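Local coordinates for protein polyprenyl synthetase (Zymomonas mobilis subsp. mobilis, PDB 4KKM) that probably joins isoprenoid diphosphates into longer prenyl chains, as a metal-dependent prenyltransferase of the FPP/GGPP synthase family, at residues 155-158 and 159-162; 106-110 and 111-115; 233-236 and 237-241. All blocks are in the same frame, centred on the assembly; numbering follows the deposited sequence.

Interaction 1. Residues 155-158 and 159-162; sequences HTDP and HVRL
Asp157 caps the N-terminus of helix 158-172 by accepting a hydrogen bond from His159 N at OD1 (2.9 Å), the N-cap bond that opens this helix. With CG anti to the backbone N (chi1 -169°), the carboxylate folds back over the first turn. The amide meets OD1 from above the carboxylate plane. One turn in, Leu162 N donates to Pro158 O at 3.0 Å, an i to i+4 helical bond.

The tight side is made by Val160 and His155. Methyl CG2 of Val160 sits over the middle of one imidazole face, 3.6 Å from the ring centroid, a CH-pi contact, while CG1 rests at 3.6 Å on His155 CB. The bond from Asp157 N to His155 ND1, 2.9 Å and in the ring plane, probably fixes the ring's rotation. Ile220 and Met221 of helix 208-221 cover Val160 further.

The looser, solvent side is that of Thr156 and His159. Thr156, exposed, turns its CB away from the helix. His159 is exposed as well; the edge of its ring lies near Asp157 OD1, the ring and carboxylate planes standing almost perpendicular (82°). The second subunit covers Pro158 with its Leu162 and part of His159 with its Pro158.

Arg161 ties the loop to the helix. A bend at chi3 (-80°) turns its guanidinium back toward the loop carbonyls: NH1 donates to Ser150 O, and NE makes a weak bond to His155 O (2.8 Å). The guanidinium also presents its edge to the loop, where NH2 donates to Thr156 O at 3.3 Å from above that carbonyl plane.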
loop_
_atom_site.group_PDB
_atom_site.type_symbol
_atom_site.label_atom_id
_atom_site.label_comp_id
_atom_site.label_asym_id
_atom_site.label_seq_id
_atom_site.Cartn_x
_atom_site.Cartn_y
_atom_site.Cartn_z
ATOM N N HIS B 155 0.108 -9.433 -17.673
ATOM C CA HIS B 155 0.769 -10.566 -18.318
ATOM C C HIS B 155 -0.035 -11.830 -18.074
ATOM O O HIS B 155 -0.506 -12.065 -16.964
ATOM C CB HIS B 155 2.196 -10.745 -17.787
ATOM C CG HIS B 155 3.097 -11.495 -18.719
ATOM N ND1 HIS B 155 2.974 -12.848 -18.949
ATOM C CD2 HIS B 155 4.136 -11.078 -19.483
ATOM C CE1 HIS B 155 3.897 -13.235 -19.810
ATOM N NE2 HIS B 155 4.619 -12.178 -20.148
ATOM N N THR B 156 -0.189 -12.645 -19.111
ATOM C CA THR B 156 -0.951 -13.881 -18.991
ATOM C C THR B 156 -0.284 -14.836 -18.006
ATOM O O THR B 156 -0.962 -15.542 -17.263
ATOM C CB THR B 156 -1.143 -14.560 -20.359
ATOM O OG1 THR B 156 0.134 -14.893 -20.910
ATOM C CG2 THR B 156 -1.861 -13.623 -21.312
ATOM N N ASP B 157 1.047 -14.831 -17.987
ATOM C CA ASP B 157 1.813 -15.646 -17.050
ATOM C C ASP B 157 1.655 -15.103 -15.635
ATOM O O ASP B 157 2.058 -13.970 -15.354
ATOM C CB ASP B 157 3.295 -15.655 -17.442
ATOM C CG ASP B 157 4.111 -16.686 -16.670
ATOM O OD1 ASP B 157 3.686 -17.124 -15.581
ATOM O OD2 ASP B 157 5.200 -17.058 -17.160
ATOM N N PRO B 158 1.082 -15.920 -14.735
ATOM C CA PRO B 158 0.859 -15.536 -13.335
ATOM C C PRO B 158 2.153 -15.297 -12.560
ATOM O O PRO B 158 2.160 -14.498 -11.621
ATOM C CB PRO B 158 0.105 -16.738 -12.753
ATOM C CG PRO B 158 0.417 -17.876 -13.671
ATOM C CD PRO B 158 0.547 -17.262 -15.028
ATOM N N HIS B 159 3.230 -15.976 -12.942
ATOM C CA HIS B 159 4.504 -15.790 -12.255
ATOM C C HIS B 159 5.104 -14.426 -12.554
ATOM O O HIS B 159 5.772 -13.845 -11.709
ATOM C CB HIS B 159 5.498 -16.903 -12.603
ATOM C CG HIS B 159 5.108 -18.245 -12.061
ATOM N ND1 HIS B 159 5.184 -18.550 -10.714
ATOM C CD2 HIS B 159 4.638 -19.349 -12.672
ATOM C CE1 HIS B 159 4.775 -19.789 -10.530
ATOM N NE2 HIS B 159 4.437 -20.304 -11.697
ATOM N N VAL B 160 4.871 -13.921 -13.761
ATOM C CA VAL B 160 5.316 -12.576 -14.103
ATOM C C VAL B 160 4.670 -11.575 -13.159
ATOM O O VAL B 160 5.353 -10.735 -12.566
ATOM C CB VAL B 160 4.958 -12.192 -15.547
ATOM C CG1 VAL B 160 5.210 -10.693 -15.786
ATOM C CG2 VAL B 160 5.740 -13.043 -16.524
ATOM N N ARG B 161 3.352 -11.690 -13.005
ATOM C CA ARG B 161 2.600 -10.777 -12.147
ATOM C C ARG B 161 3.021 -10.867 -10.685
ATOM O O ARG B 161 3.184 -9.846 -10.023
ATOM C CB ARG B 161 1.091 -11.010 -12.290
ATOM C CG ARG B 161 0.479 -10.309 -13.490
ATOM C CD ARG B 161 -0.989 -10.645 -13.640
ATOM N NE ARG B 161 -1.176 -11.942 -14.281
ATOM C CZ ARG B 161 -2.287 -12.663 -14.195
ATOM N NH1 ARG B 161 -3.312 -12.219 -13.478
ATOM N NH2 ARG B 161 -2.368 -13.834 -14.816
ATOM N N LEU B 162 3.190 -12.087 -10.181
ATOM C CA LEU B 162 3.660 -12.284 -8.811
ATOM C C LEU B 162 5.060 -11.712 -8.580
ATOM O O LEU B 162 5.326 -11.112 -7.539
ATOM C CB LEU B 162 3.650 -13.768 -8.438
ATOM C CG LEU B 162 2.301 -14.336 -8.000
ATOM C CD1 LEU B 162 2.453 -15.781 -7.561
ATOM C CD2 LEU B 162 1.716 -13.501 -6.878
#

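Interaction 2. Residues 106-110 and 111-115; sequences IHDDM and PCMDN. With CA (calcium ion), chain D.
Two carboxylates six residues apart, those of Asp108 and Asp114, turn onto a single calcium ion and bring like charges close, OD2 of Asp108 lying 3.4 Å from OD2 of Asp114. They hold the ion differently. Asp108 binds through OD1 alone, at 2.4 Å from the calcium, whereas Asp114 chelates it with both oxygens, OD1 at 2.4 Å and OD2 at 2.5 Å. The two carboxylate planes are inclined by 62°. Asp108 reaches the metal with CG anti to the backbone N (chi1 -171°); Gln181 offers its OD1 a weak hydrogen bond.

The chain doubles back between the two ligands. Helix 87-109 runs out and a type I beta turn, Met110 to Met113, closes with Met113 N on Met110 O. The same carbonyl accepts from Asn115 N, which arrives from the opposite face of its plane, so one carbonyl oxygen holds both the turn and the residue two places beyond it. Asp114 N donates to Asp108 O at 3.0 Å, joining the backbones of the two ligands directly.

Met113 lies against the last helical turn: its CG is 3.0 Å from His107 O, and CE approaches OD1 of Asp108 at 3.7 Å. Met110 CB touches Cys112 SG. Met113 also packs on Ala132 of the second subunit; His107 ND1 bonds to Asp139 OD2 of that subunit.

Asp108, Asp109 and Asp114 form the DDxxxxD pattern of the first aspartate-rich motif of prenyl synthases. In relatives this motif binds magnesium ions that bridge to the diphosphate of the allylic substrate; the calcium probably marks that place, its positive charge offsetting the repulsion between the paired carboxylates.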
loop_
_atom_site.group_PDB
_atom_site.type_symbol
_atom_site.label_atom_id
_atom_site.label_comp_id
_atom_site.label_asym_id
_atom_site.label_seq_id
_atom_site.Cartn_x
_atom_site.Cartn_y
_atom_site.Cartn_z
ATOM N N ILE B 106 2.564 12.810 -2.251
ATOM C CA ILE B 106 1.416 13.317 -1.499
ATOM C C ILE B 106 1.698 13.289 -0.003
ATOM O O ILE B 106 1.498 14.281 0.706
ATOM C CB ILE B 106 0.144 12.489 -1.756
ATOM C CG1 ILE B 106 -0.238 12.506 -3.237
ATOM C CG2 ILE B 106 -1.017 13.015 -0.899
ATOM C CD1 ILE B 106 -1.473 11.648 -3.523
ATOM N N HIS B 107 2.178 12.148 0.478
ATOM C CA HIS B 107 2.477 12.019 1.895
ATOM C C HIS B 107 3.701 12.846 2.312
ATOM O O HIS B 107 3.768 13.337 3.435
ATOM C CB HIS B 107 2.624 10.547 2.287
ATOM C CG HIS B 107 1.310 9.825 2.409
ATOM N ND1 HIS B 107 1.212 8.546 2.914
ATOM C CD2 HIS B 107 0.049 10.216 2.116
ATOM C CE1 HIS B 107 -0.060 8.174 2.912
ATOM N NE2 HIS B 107 -0.788 9.169 2.439
ATOM N N ASP B 108 4.654 13.019 1.401
ATOM C CA ASP B 108 5.858 13.793 1.707
ATOM C C ASP B 108 5.589 15.298 1.808
ATOM O O ASP B 108 6.261 16.005 2.554
ATOM C CB ASP B 108 6.950 13.528 0.666
ATOM C CG ASP B 108 8.291 14.128 1.058
ATOM O OD1 ASP B 108 8.893 13.649 2.045
ATOM O OD2 ASP B 108 8.738 15.075 0.377
ATOM N N ASP B 109 4.613 15.788 1.051
ATOM C CA ASP B 109 4.325 17.219 1.012
ATOM C C ASP B 109 3.580 17.707 2.252
ATOM O O ASP B 109 3.591 18.900 2.550
ATOM C CB ASP B 109 3.529 17.582 -0.247
ATOM C CG ASP B 109 4.360 17.476 -1.516
ATOM O OD1 ASP B 109 5.600 17.624 -1.427
ATOM O OD2 ASP B 109 3.775 17.249 -2.599
ATOM N N MET B 110 2.941 16.782 2.966
ATOM C CA MET B 110 2.086 17.122 4.109
ATOM C C MET B 110 2.843 17.898 5.201
ATOM O O MET B 110 4.070 17.783 5.305
ATOM C CB MET B 110 1.422 15.854 4.669
ATOM C CG MET B 110 0.523 15.160 3.653
ATOM S SD MET B 110 -0.436 13.739 4.253
ATOM C CE MET B 110 0.796 12.860 5.222
ATOM N N PRO B 111 2.114 18.715 5.993
ATOM C CA PRO B 111 2.698 19.540 7.061
ATOM C C PRO B 111 3.570 18.747 8.030
ATOM O O PRO B 111 4.562 19.275 8.541
ATOM C CB PRO B 111 1.464 20.070 7.799
ATOM C CG PRO B 111 0.422 20.143 6.754
ATOM C CD PRO B 111 0.667 18.962 5.852
ATOM N N CYS B 112 3.194 17.496 8.278
ATOM C CA CYS B 112 3.959 16.616 9.151
ATOM C C CYS B 112 5.356 16.387 8.587
ATOM O O CYS B 112 6.314 16.194 9.333
ATOM C CB CYS B 112 3.242 15.272 9.320
ATOM S SG CYS B 112 1.633 15.181 8.502
ATOM N N MET B 113 5.467 16.421 7.264
ATOM C CA MET B 113 6.730 16.120 6.607
ATOM C C MET B 113 7.434 17.386 6.109
ATOM O O MET B 113 8.036 18.113 6.899
ATOM C CB MET B 113 6.499 15.126 5.471
ATOM C CG MET B 113 5.518 14.013 5.822
ATOM S SD MET B 113 6.294 12.520 6.468
ATOM C CE MET B 113 7.518 12.200 5.199
ATOM N N ASP B 114 7.352 17.658 4.809
ATOM C CA ASP B 114 8.078 18.791 4.229
ATOM C C ASP B 114 7.251 20.080 4.105
ATOM O O ASP B 114 7.788 21.133 3.758
ATOM C CB ASP B 114 8.703 18.402 2.884
ATOM C CG ASP B 114 9.707 17.268 3.018
ATOM O OD1 ASP B 114 9.557 16.453 3.951
ATOM O OD2 ASP B 114 10.647 17.187 2.201
ATOM N N ASN B 115 5.952 19.983 4.387
ATOM C CA ASN B 115 5.042 21.140 4.427
ATOM C C ASN B 115 4.896 21.927 3.116
ATOM O O ASN B 115 4.320 23.018 3.100
ATOM C CB ASN B 115 5.407 22.085 5.583
ATOM C CG ASN B 115 4.263 23.019 5.962
ATOM O OD1 ASN B 115 3.112 22.795 5.585
ATOM N ND2 ASN B 115 4.580 24.074 6.708
HETATM CA CA CA D . 10.876 14.811 2.872
#

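Interaction 3. Residues 233-236 and 237-241; sequences KAYA and RDIGL
Tyr235 lays its phenol ring against Ile239, one helical turn ahead, with methyl CG2 over one ring face, 4.0 Å from the centroid and offset toward the rim. The other branch of the isoleucine touches the ring too: CD1 stands 3.6 Å from Tyr235 CE1. This follows from Ile239 CG1 taking the crowded position between backbone N and carbonyl carbon (chi1 62°), which turns the longer arm along the ring. The turn is held by Ile239 N donating to Tyr235 O at 2.9 Å in an almost straight bond (178°).

With an alanine in place of Tyr235, Ile239 would probably lose the ring its two branches lean on, and Leu308 O the hydroxyl it is bonded to.

On the other side of the helix Arg237 meets its neighbour Asp238: NE donates to OD1 at 3.0 Å in a salt bridge, while Ala234 CB lies over one face of the guanidinium.

Both segments belong to helix 226-253. Asp238 OD2 bonds to His297 beyond helix 280-296, Tyr235 and Ile239 pack on Ala312 of helix 306-314, and Tyr235 and Ala236 lean on Leu215 of helix 208-221.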
loop_
_atom_site.group_PDB
_atom_site.type_symbol
_atom_site.label_atom_id
_atom_site.label_comp_id
_atom_site.label_asym_id
_atom_site.label_seq_id
_atom_site.Cartn_x
_atom_site.Cartn_y
_atom_site.Cartn_z
ATOM N N LYS B 233 19.425 -4.013 -13.112
ATOM C CA LYS B 233 19.376 -3.447 -11.764
ATOM C C LYS B 233 20.623 -2.610 -11.465
ATOM O O LYS B 233 20.557 -1.615 -10.741
ATOM C CB LYS B 233 19.161 -4.535 -10.705
ATOM C CG LYS B 233 17.779 -5.184 -10.775
ATOM C CD LYS B 233 17.479 -6.025 -9.540
ATOM C CE LYS B 233 16.981 -5.157 -8.385
ATOM N NZ LYS B 233 16.560 -5.983 -7.218
ATOM N N ALA B 234 21.753 -3.005 -12.040
ATOM C CA ALA B 234 22.989 -2.244 -11.888
ATOM C C ALA B 234 22.885 -0.880 -12.577
ATOM O O ALA B 234 23.406 0.120 -12.080
ATOM C CB ALA B 234 24.178 -3.039 -12.444
ATOM N N TYR B 235 22.226 -0.846 -13.733
ATOM C CA TYR B 235 21.968 0.418 -14.420
ATOM C C TYR B 235 21.137 1.331 -13.527
ATOM O O TYR B 235 21.435 2.520 -13.394
ATOM C CB TYR B 235 21.249 0.174 -15.750
ATOM C CG TYR B 235 20.609 1.403 -16.382
ATOM C CD1 TYR B 235 19.350 1.846 -15.975
ATOM C CD2 TYR B 235 21.245 2.096 -17.412
ATOM C CE1 TYR B 235 18.750 2.954 -16.553
ATOM C CE2 TYR B 235 20.649 3.217 -17.998
ATOM C CZ TYR B 235 19.396 3.636 -17.561
ATOM O OH TYR B 235 18.781 4.735 -18.128
ATOM N N ALA B 236 20.084 0.774 -12.934
ATOM C CA ALA B 236 19.209 1.550 -12.061
ATOM C C ALA B 236 19.974 2.082 -10.867
ATOM O O ALA B 236 19.766 3.216 -10.434
ATOM C CB ALA B 236 18.037 0.706 -11.579
ATOM N N ARG B 237 20.840 1.239 -10.320
ATOM C CA ARG B 237 21.625 1.616 -9.154
ATOM C C ARG B 237 22.502 2.823 -9.487
ATOM O O ARG B 237 22.577 3.795 -8.723
ATOM C CB ARG B 237 22.488 0.433 -8.718
ATOM C CG ARG B 237 23.510 0.761 -7.635
ATOM C CD ARG B 237 24.598 -0.310 -7.582
ATOM N NE ARG B 237 25.482 -0.223 -8.743
ATOM C CZ ARG B 237 26.173 -1.243 -9.242
ATOM N NH1 ARG B 237 26.086 -2.443 -8.680
ATOM N NH2 ARG B 237 26.951 -1.061 -10.305
ATOM N N ASP B 238 23.148 2.763 -10.647
ATOM C CA ASP B 238 24.069 3.823 -11.053
ATOM C C ASP B 238 23.360 5.125 -11.420
ATOM O O ASP B 238 23.774 6.185 -10.970
ATOM C CB ASP B 238 24.999 3.355 -12.185
ATOM C CG ASP B 238 25.998 2.308 -11.721
ATOM O OD1 ASP B 238 26.187 2.169 -10.493
ATOM O OD2 ASP B 238 26.587 1.620 -12.582
ATOM N N ILE B 239 22.291 5.063 -12.216
ATOM C CA ILE B 239 21.552 6.293 -12.524
ATOM C C ILE B 239 20.856 6.881 -11.294
ATOM O O ILE B 239 20.704 8.095 -11.188
ATOM C CB ILE B 239 20.515 6.144 -13.672
ATOM C CG1 ILE B 239 19.428 5.128 -13.309
ATOM C CG2 ILE B 239 21.197 5.779 -14.971
ATOM C CD1 ILE B 239 18.098 5.373 -14.014
ATOM N N GLY B 240 20.436 6.027 -10.369
ATOM C CA GLY B 240 19.809 6.506 -9.147
ATOM C C GLY B 240 20.773 7.312 -8.292
ATOM O O GLY B 240 20.422 8.362 -7.754
ATOM N N LEU B 241 22.000 6.826 -8.157
ATOM C CA LEU B 241 22.999 7.570 -7.397
ATOM C C LEU B 241 23.356 8.862 -8.132
ATOM O O LEU B 241 23.453 9.927 -7.521
ATOM C CB LEU B 241 24.243 6.719 -7.130
ATOM C CG LEU B 241 25.396 7.418 -6.398
ATOM C CD1 LEU B 241 24.879 8.112 -5.150
ATOM C CD2 LEU B 241 26.493 6.425 -6.038
#

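The three contacts are local, yet they occupy different places. Interaction 3 is buried within a helix and surrounded by other helices of its own chain, and it combines backbone helix bonds and apolar overlap with a salt bridge from the exposed Arg237 to the buried Asp238. Interactions 1 and 2 are partly buried, sit at helix ends, and both touch the second subunit. Interaction 1 starts a helix, by a capping carboxylate; interaction 2 spans the end of helix 87-109 and the loop after it, where two carboxylates bind calcium. The centres of interactions 1 and 2 are about 35 Å apart, and interactions 2 and 3 lie on opposite sides of the chain's centre.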